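Local coordinates for fucolectin-related protein (PDB 2J22) that probably binds fucose-containing glycans such as blood group antigens, as a calcium-containing carbohydrate-binding module of a Streptococcus pneumoniae virulence factor, at residues K19-S24 with W60-A65; I91-S96 with K119-K124. All coordinates share one frame; numbering follows the deposited sequence.

Contact 1: residues K19-S24 with W60-A65; sequences KETRQS and WEIDLA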
ATOM      1  N   LYS A  19      -0.856 -10.358  -6.455  1.00 33.16           N
ATOM      2  CA  LYS A  19       0.093  -9.704  -7.368  1.00 31.65           C
ATOM      3  C   LYS A  19       1.460  -9.715  -6.734  1.00 31.65           C
ATOM      4  O   LYS A  19       1.589  -9.956  -5.526  1.00 31.96           O
ATOM      5  CB  LYS A  19      -0.316  -8.266  -7.654  1.00 31.99           C
ATOM      6  CG  LYS A  19      -1.567  -8.169  -8.508  1.00 30.43           C
ATOM      7  CD  LYS A  19      -1.284  -8.705  -9.901  1.00 30.77           C
ATOM      8  CE  LYS A  19      -2.490  -8.489 -10.836  1.00 34.69           C
ATOM      9  NZ  LYS A  19      -3.640  -9.397 -10.506  1.00 33.12           N
ATOM     10  N   GLU A  20       2.490  -9.483  -7.526  1.00 30.64           N
ATOM     11  CA  GLU A  20       3.841  -9.459  -6.977  1.00 31.33           C
ATOM     12  C   GLU A  20       4.043  -8.183  -6.182  1.00 28.43           C
ATOM     13  O   GLU A  20       3.760  -7.073  -6.696  1.00 28.85           O
ATOM     14  CB  GLU A  20       4.880  -9.532  -8.102  1.00 32.93           C
ATOM     15  CG  GLU A  20       5.154 -10.966  -8.561  1.00 38.51           C
ATOM     16  CD  GLU A  20       5.818 -11.001  -9.938  1.00 48.04           C
ATOM     17  OE1 GLU A  20       5.293 -10.317 -10.869  1.00 53.53           O
ATOM     18  OE2 GLU A  20       6.867 -11.699 -10.092  1.00 51.22           O
ATOM     19  N   THR A  21       4.491  -8.341  -4.939  1.00 26.11           N
ATOM     20  CA  THR A  21       4.830  -7.193  -4.100  1.00 25.66           C
ATOM     21  C   THR A  21       6.303  -7.144  -3.695  1.00 26.39           C
ATOM     22  O   THR A  21       7.056  -8.192  -3.722  1.00 25.98           O
ATOM     23  CB  THR A  21       3.899  -7.114  -2.865  1.00 25.31           C
ATOM     24  OG1 THR A  21       4.040  -8.307  -2.087  1.00 26.68           O
ATOM     25  CG2 THR A  21       2.445  -7.103  -3.292  1.00 24.02           C
ATOM     26  N   ARG A  22       6.752  -5.952  -3.313  1.00 24.58           N
ATOM     27  CA  ARG A  22       8.046  -5.862  -2.675  1.00 26.31           C
ATOM     28  C   ARG A  22       8.111  -4.622  -1.754  1.00 25.51           C
ATOM     29  O   ARG A  22       7.238  -3.755  -1.813  1.00 25.50           O
ATOM     30  CB  ARG A  22       9.179  -5.855  -3.732  1.00 26.27           C
ATOM     31  CG  ARG A  22       9.265  -4.581  -4.487  1.00 29.95           C
ATOM     32  CD  ARG A  22      10.112  -4.649  -5.742  1.00 31.98           C
ATOM     33  NE  ARG A  22      10.082  -3.334  -6.392  1.00 35.74           N
ATOM     34  CZ  ARG A  22      11.159  -2.579  -6.507  1.00 33.70           C
ATOM     35  NH1 ARG A  22      12.320  -3.027  -6.034  1.00 36.22           N
ATOM     36  NH2 ARG A  22      11.094  -1.399  -7.087  1.00 32.13           N
ATOM     37  N   GLN A  23       9.154  -4.519  -0.942  1.00 24.91           N
ATOM     38  CA  GLN A  23       9.238  -3.364  -0.047  1.00 24.54           C
ATOM     39  C   GLN A  23      10.690  -3.099   0.301  1.00 25.03           C
ATOM     40  O   GLN A  23      11.563  -3.906  -0.010  1.00 26.24           O
ATOM     41  CB  GLN A  23       8.329  -3.565   1.210  1.00 23.30           C
ATOM     42  CG  GLN A  23       8.639  -4.790   2.121  1.00 22.63           C
ATOM     43  CD  GLN A  23       7.548  -5.104   3.189  1.00 19.78           C
ATOM     44  OE1 GLN A  23       6.455  -4.465   3.235  1.00 20.03           O
ATOM     45  NE2 GLN A  23       7.857  -6.001   4.069  1.00 19.52           N
ATOM     46  N   SER A  24      10.942  -1.966   0.920  1.00 26.27           N
ATOM     47  CA  SER A  24      12.267  -1.465   1.209  1.00 26.40           C
ATOM     48  C   SER A  24      13.040  -2.456   2.084  1.00 27.07           C
ATOM     49  O   SER A  24      14.236  -2.657   1.854  1.00 27.62           O
ATOM     50  CB  SER A  24      12.158  -0.099   1.866  1.00 27.14           C
ATOM     51  OG  SER A  24      11.384  -0.226   3.060  1.00 25.70           O
ATOM     52  N   TRP A  60       6.642   0.512   0.186  1.00 18.72           N
ATOM     53  CA  TRP A  60       6.076  -0.752  -0.266  1.00 19.14           C
ATOM     54  C   TRP A  60       5.489  -0.566  -1.668  1.00 19.67           C
ATOM     55  O   TRP A  60       4.975   0.508  -2.029  1.00 18.33           O
ATOM     56  CB  TRP A  60       5.010  -1.229   0.749  1.00 17.59           C
ATOM     57  CG  TRP A  60       4.135  -2.383   0.337  1.00 15.47           C
ATOM     58  CD1 TRP A  60       4.152  -3.627   0.875  1.00 14.45           C
ATOM     59  CD2 TRP A  60       3.017  -2.338  -0.545  1.00 16.08           C
ATOM     60  NE1 TRP A  60       3.143  -4.375   0.337  1.00 19.70           N
ATOM     61  CE2 TRP A  60       2.417  -3.604  -0.514  1.00 15.72           C
ATOM     62  CE3 TRP A  60       2.423  -1.324  -1.334  1.00 14.81           C
ATOM     63  CZ2 TRP A  60       1.326  -3.951  -1.319  1.00 18.19           C
ATOM     64  CZ3 TRP A  60       1.301  -1.639  -2.107  1.00 17.75           C
ATOM     65  CH2 TRP A  60       0.774  -2.957  -2.107  1.00 19.86           C
ATOM     66  N   GLU A  61       5.568  -1.611  -2.481  1.00 21.57           N
ATOM     67  CA  GLU A  61       5.154  -1.506  -3.874  1.00 22.53           C
ATOM     68  C   GLU A  61       4.449  -2.749  -4.371  1.00 22.74           C
ATOM     69  O   GLU A  61       4.790  -3.881  -3.953  1.00 24.53           O
ATOM     70  CB  GLU A  61       6.398  -1.367  -4.742  1.00 22.86           C
ATOM     71  CG  GLU A  61       6.157  -0.777  -6.098  1.00 25.56           C
ATOM     72  CD  GLU A  61       7.477  -0.418  -6.680  1.00 31.15           C
ATOM     73  OE1 GLU A  61       8.172  -1.350  -7.169  1.00 31.28           O
ATOM     74  OE2 GLU A  61       7.824   0.756  -6.565  1.00 28.59           O
ATOM     75  N   ILE A  62       3.513  -2.538  -5.302  1.00 22.69           N
ATOM     76  CA  ILE A  62       2.760  -3.624  -5.944  1.00 24.09           C
ATOM     77  C   ILE A  62       2.861  -3.450  -7.464  1.00 24.69           C
ATOM     78  O   ILE A  62       2.744  -2.332  -7.979  1.00 23.26           O
ATOM     79  CB  ILE A  62       1.300  -3.657  -5.487  1.00 23.18           C
ATOM     80  CG1 ILE A  62       0.583  -4.873  -6.109  1.00 22.23           C
ATOM     81  CG2 ILE A  62       0.595  -2.296  -5.808  1.00 25.65           C
ATOM     82  CD1 ILE A  62      -0.822  -5.084  -5.639  1.00 21.13           C
ATOM     83  N   ASP A  63       3.152  -4.576  -8.145  1.00 26.78           N
ATOM     84  CA  ASP A  63       3.269  -4.653  -9.614  1.00 28.56           C
ATOM     85  C   ASP A  63       2.005  -5.359 -10.089  1.00 28.66           C
ATOM     86  O   ASP A  63       1.779  -6.520  -9.746  1.00 28.97           O
ATOM     87  CB  ASP A  63       4.536  -5.424 -10.037  1.00 28.40           C
ATOM     88  CG  ASP A  63       4.801  -5.398 -11.597  1.00 32.53           C
ATOM     89  OD1 ASP A  63       3.975  -4.956 -12.398  1.00 30.94           O
ATOM     90  OD2 ASP A  63       5.869  -5.773 -12.085  1.00 34.34           O
ATOM     91  N   LEU A  64       1.144  -4.627 -10.807  1.00 28.79           N
ATOM     92  CA  LEU A  64      -0.123  -5.187 -11.316  1.00 30.36           C
ATOM     93  C   LEU A  64       0.041  -6.107 -12.554  1.00 30.66           C
ATOM     94  O   LEU A  64      -0.939  -6.692 -12.992  1.00 32.13           O
ATOM     95  CB  LEU A  64      -1.131  -4.077 -11.631  1.00 30.36           C
ATOM     96  CG  LEU A  64      -1.522  -3.149 -10.475  1.00 29.59           C
ATOM     97  CD1 LEU A  64      -2.349  -2.024 -11.038  1.00 30.42           C
ATOM     98  CD2 LEU A  64      -2.314  -3.929  -9.348  1.00 30.67           C
ATOM     99  N   ALA A  65       1.268  -6.236 -13.075  1.00 31.41           N
ATOM    100  CA  ALA A  65       1.618  -7.225 -14.130  1.00 32.20           C
ATOM    101  C   ALA A  65       1.328  -6.730 -15.558  1.00 32.88           C
ATOM    102  O   ALA A  65       2.008  -7.140 -16.526  1.00 33.22           O
ATOM    103  CB  ALA A  65       0.937  -8.577 -13.896  1.00 31.47           C
TER
HETATM  104  O   HOH W   1       2.314  -9.032 -10.268  1.00 28.72           O
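Arg-22 and Glu-61 form an antiparallel hydrogen-bonded pair, Arg-22 N giving to Glu-61 O at 2.9 Å and Glu-61 N to Arg-22 O at 2.8 Å, between the non-hydrogen-bonded pairs Thr-21 with Ile-62 and Gln-23 with Trp-60. The axes of 20-23 and 60-64 approach to 4.7 Å. Asp-63 N gives a further hydrogen bond to Glu-20 O, whereas a water joins Glu-20 N to Asp-63 O. Arg-22 and Glu-61 point the same way, side by side, the long arginine chain letting its guanidinium reach across. Both NE and NH2 of Arg-22 meet Glu-61 OE1 at 2.9 Å, from the same face of a carboxylate turned 51° from the guanidinium. Arg-127, from the next strand, pairs with OE2, so the buried glutamate has a cationic partner for each oxygen. This is the margin of a five-stranded antiparallel sheet in a galactose-binding-like β-sandwich, with 20-23 outermost. The other face carries Trp-60, whose CG, anti to the backbone N (chi1 169°), lays the indole beside Thr-21. Thr-21 CG2 touches Trp-60 CZ2 obliquely at 3.9 Å, while Gln-23 OE1 lies in the ring plane, 3.4 Å from Trp-60 CD1. Indole NE1 bonds to Ser-32 O, and the Gln-23 amide nitrogen to Gly-30 O. Lysine offers methylenes to Ile-62, Lys-19 CB lying 3.8 Å from Ile-62 CD1, and a charged tip to Ile-15 O.

Contact 2: residues I91-S96 with K119-K124; sequences IIIYDS and KGLKGK
Tyr-94 O accepts the only hydrogen bond between the two segments, a nearly straight one from Lys-124 N at 2.9 Å. Strands 91-94 and 121-123 are not paired: their directions differ by 75° and their axes come no nearer than 7.0 Å. The rest of the contact is packing of side chains on each other and on the backbone. The side chain of Lys-124 carries one end of it. Lys-124 CB rests against the backbone of Ser-96, 3.9 Å from Ser-96 CA. With CG anti to the backbone N (chi1 167°), the chain then runs past that serine, and Lys-124 CD meets Ser-96 CB at 3.8 Å. A bend at chi4 (65°) turns the tip away from 91-96, toward Asp-63 of 60-65. Lysine suits the place because its methylenes cover the serine while the long chain carries its ammonium to that acid. Gly-123 lies beside Ile-93, and its lack of a side chain lets Ile-93 CG2 come to 4.0 Å from Gly-123 CA. The branched isoleucine sends its CG1 arm to the leucine instead: the two side chains run at a slant to each other, Ile-93 CD1 meeting Leu-121 CD2 at 3.9 Å. Strand 91-94 sits between 125-130 and 100-108 in one sheet, and 121-123 pairs with 67-77 in the other; Phe-102 of strand 100-108 touches both Ile-93 and Leu-121 where the two sheets meet.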
ATOM      1  N   ILE A  91       1.387   8.330  -2.027  1.00 24.32           N
ATOM      2  CA  ILE A  91       0.934   7.257  -2.921  1.00 25.33           C
ATOM      3  C   ILE A  91       1.383   7.697  -4.307  1.00 25.87           C
ATOM      4  O   ILE A  91       1.018   8.802  -4.740  1.00 25.78           O
ATOM      5  CB  ILE A  91      -0.619   7.141  -2.876  1.00 25.46           C
ATOM      6  CG1 ILE A  91      -1.093   6.850  -1.450  1.00 25.40           C
ATOM      7  CG2 ILE A  91      -1.148   6.143  -3.947  1.00 20.81           C
ATOM      8  CD1 ILE A  91      -2.590   6.846  -1.252  1.00 25.60           C
ATOM      9  N   ILE A  92       2.149   6.838  -4.996  1.00 23.81           N
ATOM     10  CA  ILE A  92       2.686   7.144  -6.299  1.00 25.51           C
ATOM     11  C   ILE A  92       2.295   6.040  -7.258  1.00 25.63           C
ATOM     12  O   ILE A  92       2.564   4.872  -6.983  1.00 27.55           O
ATOM     13  CB  ILE A  92       4.258   7.230  -6.286  1.00 24.60           C
ATOM     14  CG1 ILE A  92       4.796   7.942  -5.028  1.00 22.91           C
ATOM     15  CG2 ILE A  92       4.702   8.010  -7.509  1.00 25.65           C
ATOM     16  CD1 ILE A  92       6.253   7.647  -4.675  1.00 28.85           C
ATOM     17  N   ILE A  93       1.704   6.400  -8.384  1.00 25.02           N
ATOM     18  CA  ILE A  93       1.308   5.402  -9.424  1.00 25.73           C
ATOM     19  C   ILE A  93       2.155   5.608 -10.650  1.00 25.13           C
ATOM     20  O   ILE A  93       2.370   6.730 -11.077  1.00 24.89           O
ATOM     21  CB  ILE A  93      -0.232   5.490  -9.712  1.00 27.10           C
ATOM     22  CG1 ILE A  93      -1.007   5.485  -8.355  1.00 27.64           C
ATOM     23  CG2 ILE A  93      -0.694   4.386 -10.740  1.00 24.33           C
ATOM     24  CD1 ILE A  93      -2.455   5.007  -8.387  1.00 28.09           C
ATOM     25  N   TYR A  94       2.672   4.509 -11.221  1.00 26.33           N
ATOM     26  CA  TYR A  94       3.560   4.601 -12.372  1.00 26.08           C
ATOM     27  C   TYR A  94       2.974   3.876 -13.580  1.00 26.77           C
ATOM     28  O   TYR A  94       2.185   2.936 -13.396  1.00 26.34           O
ATOM     29  CB  TYR A  94       4.918   3.969 -12.059  1.00 25.69           C
ATOM     30  CG  TYR A  94       5.571   4.385 -10.767  1.00 26.81           C
ATOM     31  CD1 TYR A  94       6.564   5.408 -10.744  1.00 27.07           C
ATOM     32  CD2 TYR A  94       5.248   3.737  -9.545  1.00 23.80           C
ATOM     33  CE1 TYR A  94       7.175   5.806  -9.526  1.00 24.14           C
ATOM     34  CE2 TYR A  94       5.880   4.109  -8.344  1.00 23.62           C
ATOM     35  CZ  TYR A  94       6.820   5.155  -8.344  1.00 25.26           C
ATOM     36  OH  TYR A  94       7.443   5.474  -7.156  1.00 26.89           O
ATOM     37  N   ASP A  95       3.378   4.268 -14.801  1.00 25.40           N
ATOM     38  CA  ASP A  95       2.918   3.544 -15.987  1.00 27.72           C
ATOM     39  C   ASP A  95       3.785   2.324 -16.188  1.00 28.21           C
ATOM     40  O   ASP A  95       4.667   2.088 -15.342  1.00 29.58           O
ATOM     41  CB  ASP A  95       2.920   4.401 -17.253  1.00 28.14           C
ATOM     42  CG  ASP A  95       4.261   5.000 -17.573  1.00 28.04           C
ATOM     43  OD1 ASP A  95       5.317   4.385 -17.294  1.00 29.75           O
ATOM     44  OD2 ASP A  95       4.352   6.118 -18.114  1.00 26.91           O
ATOM     45  N   SER A  96       3.554   1.555 -17.272  1.00 29.63           N
ATOM     46  CA  SER A  96       4.305   0.295 -17.555  1.00 30.51           C
ATOM     47  C   SER A  96       5.772   0.535 -17.830  1.00 32.10           C
ATOM     48  O   SER A  96       6.549  -0.441 -17.899  1.00 31.21           O
ATOM     49  CB  SER A  96       3.722  -0.466 -18.756  1.00 30.75           C
ATOM     50  OG  SER A  96       3.747   0.358 -19.910  1.00 29.29           O
ATOM     51  N   LYS A 119     -10.775   7.141 -10.670  1.00 35.61           N
ATOM     52  CA  LYS A 119     -11.543   7.282 -11.922  1.00 35.54           C
ATOM     53  C   LYS A 119     -10.937   6.721 -13.223  1.00 35.59           C
ATOM     54  O   LYS A 119     -10.868   7.449 -14.222  1.00 36.43           O
ATOM     55  CB  LYS A 119     -11.879   8.761 -12.145  1.00 35.28           C
ATOM     56  CG  LYS A 119     -12.192   9.511 -10.881  1.00 37.28           C
ATOM     57  CD  LYS A 119     -13.557  10.143 -11.015  1.00 37.35           C
ATOM     58  CE  LYS A 119     -14.478   9.656  -9.948  1.00 38.92           C
ATOM     59  NZ  LYS A 119     -15.246  10.854  -9.511  1.00 38.58           N
ATOM     60  N   GLY A 120     -10.498   5.453 -13.233  1.00 34.47           N
ATOM     61  CA  GLY A 120      -9.978   4.847 -14.456  1.00 33.33           C
ATOM     62  C   GLY A 120      -8.573   5.286 -14.901  1.00 32.00           C
ATOM     63  O   GLY A 120      -8.117   4.936 -16.005  1.00 31.47           O
ATOM     64  N   LEU A 121      -7.864   6.043 -14.062  1.00 31.71           N
ATOM     65  CA  LEU A 121      -6.413   6.219 -14.229  1.00 30.33           C
ATOM     66  C   LEU A 121      -5.691   4.912 -14.678  1.00 29.94           C
ATOM     67  O   LEU A 121      -5.833   3.858 -14.011  1.00 30.44           O
ATOM     68  CB  LEU A 121      -5.828   6.714 -12.891  1.00 30.68           C
ATOM     69  CG  LEU A 121      -4.317   6.924 -12.792  1.00 31.64           C
ATOM     70  CD1 LEU A 121      -3.922   8.129 -13.685  1.00 32.56           C
ATOM     71  CD2 LEU A 121      -3.919   7.099 -11.285  1.00 29.17           C
ATOM     72  N   LYS A 122      -4.964   4.940 -15.813  1.00 28.13           N
ATOM     73  CA  LYS A 122      -4.173   3.781 -16.252  1.00 29.17           C
ATOM     74  C   LYS A 122      -2.813   3.762 -15.531  1.00 28.89           C
ATOM     75  O   LYS A 122      -2.094   4.772 -15.570  1.00 27.84           O
ATOM     76  CB  LYS A 122      -3.978   3.762 -17.776  1.00 30.91           C
ATOM     77  CG  LYS A 122      -5.301   3.477 -18.584  1.00 32.67           C
ATOM     78  CD  LYS A 122      -5.058   3.654 -20.057  1.00 35.96           C
ATOM     79  CE  LYS A 122      -6.207   3.006 -20.843  1.00 41.24           C
ATOM     80  NZ  LYS A 122      -7.465   3.728 -20.576  1.00 41.09           N
ATOM     81  N   GLY A 123      -2.521   2.641 -14.840  1.00 27.98           N
ATOM     82  CA  GLY A 123      -1.231   2.414 -14.182  1.00 27.44           C
ATOM     83  C   GLY A 123      -0.878   0.943 -14.075  1.00 27.70           C
ATOM     84  O   GLY A 123      -1.784   0.058 -14.152  1.00 25.43           O
ATOM     85  N   LYS A 124       0.411   0.675 -13.848  1.00 25.57           N
ATOM     86  CA  LYS A 124       0.875  -0.698 -13.700  1.00 27.57           C
ATOM     87  C   LYS A 124       1.460  -1.028 -12.315  1.00 26.99           C
ATOM     88  O   LYS A 124       1.565  -2.234 -11.952  1.00 27.37           O
ATOM     89  CB  LYS A 124       1.908  -1.019 -14.793  1.00 27.85           C
ATOM     90  CG  LYS A 124       2.692  -2.301 -14.558  1.00 30.89           C
ATOM     91  CD  LYS A 124       3.036  -2.856 -15.873  1.00 32.11           C
ATOM     92  CE  LYS A 124       4.120  -3.872 -15.810  1.00 31.25           C
ATOM     93  NZ  LYS A 124       3.639  -4.994 -15.065  1.00 34.87           N
TER

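Overall arrangement
Contact 1 closes before contact 2 opens along the chain, and their centres lie 13 Å apart, yet they meet directly at Lys-124. Lys-124 NZ forms a salt bridge with Asp-63 OD1 at 2.7 Å, and Lys-124 O is also 2.7 Å from Leu-64 N, probably a hydrogen bond. Nearby, Leu-64 CD1 packs on Gly-123 O. Strands 59-64 and 89-94 flank 125-130 in the same sheet, and Lys-124 immediately precedes that middle strand. At the other end of contact 1, the Trp-60 side chain is about 9 Å from the bound calcium and touches Leu-139, which is followed by the calcium-site residues Ala-140 and Glu-141.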